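Local coordinates for protein aminopeptidase C (PDB 4K7C) that probably removes amino acids from the N-terminal ends of peptides as a papain-like cysteine aminopeptidase of the bleomycin hydrolase type, at residues F101-Y112 against K204-L215. Numbering follows the deposited sequence.
Sequences FWDKFEKSNYFY and KQKMLAEDYRIL
Phe105 enters the hollow lined by Leu208, Asp211, Tyr212 and Leu215, a knob-into-hole fit between helices running nearly antiparallel (157°, axes 10.0 Å apart). Its CG lies anti to the backbone N (chi1 -168°), which carries the ring across until CE1 is 3.3 Å from Leu208 O, at the ring edge. Tyr212 presents its edge to the Phe105 face, planes at 79°, and receives the edge of Phe101 on its own face in an offset T-shaped pair. Leu215 fills the groove between Phe101 and Phe105, with CD1 3.7 Å from Phe105 CB and CD2 reaching Lys104 CB. In the reverse sense, Leu208 plugs the gap among Phe105, Ser108, Asn109 and Tyr112. Tyr112 is the next knob: selenium of Met207 lies over one face, 4.3 Å from the ring centroid, and OH is 2.5 Å from Asp211 OD2. Lys204 NZ donates to Asn109 OD1 at 2.9 Å while also pairing with Glu113, and a methionine in its place would probably leave that carboxylate without its charged mate. Because Lys204 and Asn109 also bond to backbone oxygens of Ser2 and Ala3 of the second subunit, this polar end ties the buried helix pair into the oligomer.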
loop_
_atom_site.group_PDB
_atom_site.type_symbol
_atom_site.label_atom_id
_atom_site.label_comp_id
_atom_site.label_asym_id
_atom_site.label_seq_id
_atom_site.Cartn_x
_atom_site.Cartn_y
_atom_site.Cartn_z
ATOM N N PHE A 101 -4.669 -23.483 -24.740
ATOM C CA PHE A 101 -5.191 -23.202 -26.080
ATOM C C PHE A 101 -5.917 -24.430 -26.722
ATOM O O PHE A 101 -7.049 -24.335 -27.123
ATOM C CB PHE A 101 -4.043 -22.632 -26.988
ATOM C CG PHE A 101 -4.525 -22.238 -28.403
ATOM C CD1 PHE A 101 -4.719 -20.930 -28.792
ATOM C CD2 PHE A 101 -4.817 -23.235 -29.317
ATOM C CE1 PHE A 101 -5.145 -20.635 -30.088
ATOM C CE2 PHE A 101 -5.274 -22.943 -30.581
ATOM C CZ PHE A 101 -5.494 -21.654 -30.950
ATOM N N TRP A 102 -5.191 -25.556 -26.827
ATOM C CA TRP A 102 -5.648 -26.761 -27.490
ATOM C C TRP A 102 -6.782 -27.412 -26.713
ATOM O O TRP A 102 -7.755 -27.871 -27.304
ATOM C CB TRP A 102 -4.500 -27.696 -27.686
ATOM C CG TRP A 102 -3.514 -27.169 -28.682
ATOM C CD1 TRP A 102 -2.180 -26.941 -28.498
ATOM C CD2 TRP A 102 -3.793 -26.814 -30.041
ATOM N NE1 TRP A 102 -1.619 -26.475 -29.668
ATOM C CE2 TRP A 102 -2.586 -26.390 -30.620
ATOM C CE3 TRP A 102 -4.934 -26.824 -30.821
ATOM C CZ2 TRP A 102 -2.485 -25.970 -32.001
ATOM C CZ3 TRP A 102 -4.863 -26.382 -32.161
ATOM C CH2 TRP A 102 -3.658 -25.949 -32.732
ATOM N N ASP A 103 -6.741 -27.300 -25.392
ATOM C CA ASP A 103 -7.820 -27.781 -24.577
ATOM C C ASP A 103 -9.150 -27.062 -24.898
ATOM O O ASP A 103 -10.236 -27.667 -25.194
ATOM C CB ASP A 103 -7.491 -27.671 -23.086
ATOM C CG ASP A 103 -8.577 -28.260 -22.223
ATOM O OD1 ASP A 103 -8.881 -29.464 -22.417
ATOM O OD2 ASP A 103 -9.135 -27.497 -21.319
ATOM N N LYS A 104 -9.167 -25.752 -24.832
ATOM C CA LYS A 104 -10.325 -24.962 -25.209
ATOM C C LYS A 104 -10.835 -25.172 -26.604
ATOM O O LYS A 104 -12.005 -25.209 -26.858
ATOM C CB LYS A 104 -10.019 -23.475 -25.016
ATOM C CG LYS A 104 -9.841 -23.002 -23.596
ATOM C CD LYS A 104 -10.899 -22.025 -23.202
ATOM C CE LYS A 104 -10.941 -21.638 -21.702
ATOM N NZ LYS A 104 -11.228 -22.734 -20.752
ATOM N N PHE A 105 -9.916 -25.248 -27.563
ATOM C CA PHE A 105 -10.337 -25.437 -28.917
ATOM C C PHE A 105 -10.953 -26.844 -29.116
ATOM O O PHE A 105 -12.032 -26.966 -29.707
ATOM C CB PHE A 105 -9.179 -25.175 -29.865
ATOM C CG PHE A 105 -9.621 -25.084 -31.298
ATOM C CD1 PHE A 105 -10.635 -24.195 -31.661
ATOM C CD2 PHE A 105 -9.016 -25.846 -32.263
ATOM C CE1 PHE A 105 -11.111 -24.124 -32.938
ATOM C CE2 PHE A 105 -9.493 -25.727 -33.586
ATOM C CZ PHE A 105 -10.496 -24.838 -33.914
ATOM N N GLU A 106 -10.303 -27.864 -28.585
ATOM C CA GLU A 106 -10.797 -29.276 -28.682
ATOM C C GLU A 106 -12.089 -29.377 -27.925
ATOM O O GLU A 106 -13.045 -29.914 -28.434
ATOM C CB GLU A 106 -9.773 -30.259 -28.148
ATOM C CG GLU A 106 -8.582 -30.421 -29.091
ATOM C CD GLU A 106 -8.861 -31.323 -30.342
ATOM O OE1 GLU A 106 -9.929 -31.992 -30.471
ATOM O OE2 GLU A 106 -7.948 -31.319 -31.233
ATOM N N LYS A 107 -12.175 -28.739 -26.751
ATOM C CA LYS A 107 -13.476 -28.748 -26.022
ATOM C C LYS A 107 -14.646 -28.099 -26.794
ATOM O O LYS A 107 -15.751 -28.522 -26.601
ATOM C CB LYS A 107 -13.320 -28.133 -24.637
ATOM C CG LYS A 107 -12.610 -28.984 -23.630
ATOM C CD LYS A 107 -12.371 -28.223 -22.297
ATOM C CE LYS A 107 -11.961 -29.182 -21.236
ATOM N NZ LYS A 107 -11.271 -28.427 -20.140
ATOM N N SER A 108 -14.386 -27.064 -27.605
ATOM C CA SER A 108 -15.381 -26.402 -28.454
ATOM C C SER A 108 -16.008 -27.423 -29.446
ATOM O O SER A 108 -17.224 -27.662 -29.436
ATOM C CB SER A 108 -14.772 -25.133 -29.135
ATOM O OG SER A 108 -14.256 -24.134 -28.195
ATOM N N ASN A 109 -15.149 -28.166 -30.125
ATOM C CA ASN A 109 -15.536 -29.276 -30.988
ATOM C C ASN A 109 -16.228 -30.433 -30.248
ATOM O O ASN A 109 -17.276 -30.942 -30.720
ATOM C CB ASN A 109 -14.294 -29.828 -31.680
ATOM C CG ASN A 109 -14.649 -30.826 -32.777
ATOM O OD1 ASN A 109 -15.372 -30.435 -33.710
ATOM N ND2 ASN A 109 -14.164 -32.017 -32.681
ATOM N N TYR A 110 -15.648 -30.816 -29.114
ATOM C CA TYR A 110 -16.303 -31.789 -28.224
ATOM C C TYR A 110 -17.723 -31.422 -27.863
ATOM O O TYR A 110 -18.617 -32.244 -28.032
ATOM C CB TYR A 110 -15.442 -32.094 -26.969
ATOM C CG TYR A 110 -15.661 -33.467 -26.401
ATOM C CD1 TYR A 110 -14.825 -34.497 -26.753
ATOM C CD2 TYR A 110 -16.662 -33.740 -25.503
ATOM C CE1 TYR A 110 -14.959 -35.759 -26.256
ATOM C CE2 TYR A 110 -16.817 -35.036 -25.003
ATOM C CZ TYR A 110 -15.976 -36.034 -25.407
ATOM O OH TYR A 110 -16.055 -37.327 -24.939
ATOM N N PHE A 111 -17.945 -30.160 -27.466
ATOM C CA PHE A 111 -19.251 -29.651 -27.150
ATOM C C PHE A 111 -20.208 -29.746 -28.361
ATOM O O PHE A 111 -21.344 -30.188 -28.226
ATOM C CB PHE A 111 -19.139 -28.200 -26.650
ATOM C CG PHE A 111 -20.468 -27.527 -26.454
ATOM C CD1 PHE A 111 -21.195 -27.682 -25.279
ATOM C CD2 PHE A 111 -20.945 -26.675 -27.424
ATOM C CE1 PHE A 111 -22.420 -27.025 -25.145
ATOM C CE2 PHE A 111 -22.148 -26.060 -27.330
ATOM C CZ PHE A 111 -22.909 -26.210 -26.157
ATOM N N TYR A 112 -19.749 -29.340 -29.533
ATOM C CA TYR A 112 -20.614 -29.365 -30.711
ATOM C C TYR A 112 -21.029 -30.817 -30.997
ATOM O O TYR A 112 -22.173 -31.076 -31.414
ATOM C CB TYR A 112 -19.934 -28.788 -31.908
ATOM C CG TYR A 112 -19.588 -27.333 -31.833
ATOM C CD1 TYR A 112 -20.425 -26.398 -31.209
ATOM C CD2 TYR A 112 -18.416 -26.840 -32.433
ATOM C CE1 TYR A 112 -20.144 -25.028 -31.198
ATOM C CE2 TYR A 112 -18.116 -25.477 -32.435
ATOM C CZ TYR A 112 -18.936 -24.558 -31.781
ATOM O OH TYR A 112 -18.678 -23.172 -31.745
ATOM N N LYS A 204 -20.415 -26.455 -38.657
ATOM C CA LYS A 204 -19.489 -26.709 -37.537
ATOM C C LYS A 204 -18.118 -26.134 -37.887
ATOM O O LYS A 204 -17.481 -25.557 -37.080
ATOM C CB LYS A 204 -19.418 -28.185 -37.154
ATOM C CG LYS A 204 -18.731 -28.350 -35.822
ATOM C CD LYS A 204 -18.397 -29.756 -35.338
ATOM C CE LYS A 204 -17.531 -30.520 -36.331
ATOM N NZ LYS A 204 -17.110 -31.735 -35.638
ATOM N N GLN A 205 -17.635 -26.333 -39.121
ATOM C CA GLN A 205 -16.323 -25.778 -39.502
ATOM C C GLN A 205 -16.267 -24.249 -39.462
ATOM O O GLN A 205 -15.273 -23.710 -39.091
ATOM C CB GLN A 205 -15.879 -26.349 -40.884
ATOM C CG GLN A 205 -15.675 -27.866 -40.740
ATOM C CD GLN A 205 -14.497 -28.194 -39.759
ATOM O OE1 GLN A 205 -13.470 -27.534 -39.829
ATOM N NE2 GLN A 205 -14.649 -29.155 -38.883
ATOM N N LYS A 206 -17.338 -23.563 -39.834
ATOM C CA LYS A 206 -17.379 -22.129 -39.780
ATOM C C LYS A 206 -17.352 -21.707 -38.279
ATOM O O LYS A 206 -16.614 -20.763 -37.950
ATOM C CB LYS A 206 -18.610 -21.595 -40.513
ATOM C CG LYS A 206 -18.938 -20.114 -40.282
ATOM C CD LYS A 206 -20.445 -19.757 -40.326
ATOM C CE LYS A 206 -20.874 -18.630 -39.330
ATOM N NZ LYS A 206 -21.266 -19.111 -37.952
HETATM N N MSE A 207 -18.107 -22.427 -37.447
HETATM C CA MSE A 207 -18.192 -22.159 -35.960
HETATM C C MSE A 207 -16.814 -22.295 -35.341
HETATM O O MSE A 207 -16.362 -21.409 -34.583
HETATM C CB MSE A 207 -19.117 -23.107 -35.248
HETATM C CG MSE A 207 -20.543 -22.868 -35.716
HETATM SE SE MSE A 207 -21.632 -24.394 -35.094
HETATM C CE MSE A 207 -23.179 -23.611 -35.970
ATOM N N LEU A 208 -16.115 -23.337 -35.715
ATOM C CA LEU A 208 -14.755 -23.612 -35.238
ATOM C C LEU A 208 -13.772 -22.573 -35.699
ATOM O O LEU A 208 -12.878 -22.231 -34.917
ATOM C CB LEU A 208 -14.280 -25.020 -35.565
ATOM C CG LEU A 208 -14.987 -26.127 -34.767
ATOM C CD1 LEU A 208 -14.594 -27.462 -35.280
ATOM C CD2 LEU A 208 -14.668 -26.088 -33.318
ATOM N N ALA A 209 -13.905 -22.051 -36.931
ATOM C CA ALA A 209 -13.010 -21.001 -37.439
ATOM C C ALA A 209 -13.111 -19.774 -36.533
ATOM O O ALA A 209 -12.149 -19.176 -36.214
ATOM C CB ALA A 209 -13.294 -20.568 -38.866
ATOM N N GLU A 210 -14.319 -19.423 -36.172
ATOM C CA GLU A 210 -14.569 -18.320 -35.233
ATOM C C GLU A 210 -13.999 -18.622 -33.868
ATOM O O GLU A 210 -13.381 -17.735 -33.304
ATOM C CB GLU A 210 -16.078 -18.096 -35.141
ATOM C CG GLU A 210 -16.689 -17.615 -36.447
ATOM C CD GLU A 210 -18.190 -17.836 -36.590
ATOM O OE1 GLU A 210 -18.737 -18.681 -35.825
ATOM O OE2 GLU A 210 -18.787 -17.117 -37.404
ATOM N N ASP A 211 -14.244 -19.798 -33.306
ATOM C CA ASP A 211 -13.652 -20.165 -32.040
ATOM C C ASP A 211 -12.113 -20.100 -32.054
ATOM O O ASP A 211 -11.493 -19.660 -31.067
ATOM C CB ASP A 211 -14.119 -21.561 -31.593
ATOM C CG ASP A 211 -15.641 -21.690 -31.544
ATOM O OD1 ASP A 211 -16.286 -20.606 -31.529
ATOM O OD2 ASP A 211 -16.158 -22.892 -31.562
ATOM N N TYR A 212 -11.512 -20.577 -33.150
ATOM C CA TYR A 212 -10.088 -20.507 -33.330
ATOM C C TYR A 212 -9.589 -19.060 -33.176
ATOM O O TYR A 212 -8.590 -18.790 -32.460
ATOM C CB TYR A 212 -9.642 -21.182 -34.680
ATOM C CG TYR A 212 -8.135 -21.252 -34.812
ATOM C CD1 TYR A 212 -7.434 -22.300 -34.309
ATOM C CD2 TYR A 212 -7.400 -20.184 -35.313
ATOM C CE1 TYR A 212 -6.066 -22.351 -34.328
ATOM C CE2 TYR A 212 -5.998 -20.245 -35.365
ATOM C CZ TYR A 212 -5.364 -21.340 -34.869
ATOM O OH TYR A 212 -3.997 -21.381 -34.891
ATOM N N ARG A 213 -10.251 -18.137 -33.826
ATOM C CA ARG A 213 -9.916 -16.734 -33.777
ATOM C C ARG A 213 -10.064 -16.094 -32.369
ATOM O O ARG A 213 -9.216 -15.323 -31.955
ATOM C CB ARG A 213 -10.692 -16.004 -34.824
ATOM C CG ARG A 213 -10.506 -14.508 -34.731
ATOM C CD ARG A 213 -10.989 -13.814 -35.963
ATOM N NE ARG A 213 -12.406 -13.832 -36.188
ATOM C CZ ARG A 213 -12.972 -14.610 -37.143
ATOM N NH1 ARG A 213 -14.269 -14.521 -37.400
ATOM N NH2 ARG A 213 -12.226 -15.526 -37.819
ATOM N N ILE A 214 -11.118 -16.460 -31.649
ATOM C CA ILE A 214 -11.288 -16.022 -30.232
ATOM C C ILE A 214 -10.136 -16.480 -29.357
ATOM O O ILE A 214 -9.571 -15.724 -28.590
ATOM C CB ILE A 214 -12.650 -16.566 -29.663
ATOM C CG1 ILE A 214 -13.800 -15.888 -30.393
ATOM C CG2 ILE A 214 -12.678 -16.430 -28.141
ATOM C CD1 ILE A 214 -15.159 -16.543 -30.175
ATOM N N LEU A 215 -9.691 -17.722 -29.553
ATOM C CA LEU A 215 -8.535 -18.216 -28.813
ATOM C C LEU A 215 -7.184 -17.664 -29.261
ATOM O O LEU A 215 -6.336 -17.416 -28.466
ATOM C CB LEU A 215 -8.568 -19.733 -28.851
ATOM C CG LEU A 215 -9.772 -20.307 -28.185
ATOM C CD1 LEU A 215 -9.906 -21.782 -28.518
ATOM C CD2 LEU A 215 -9.756 -20.212 -26.659
#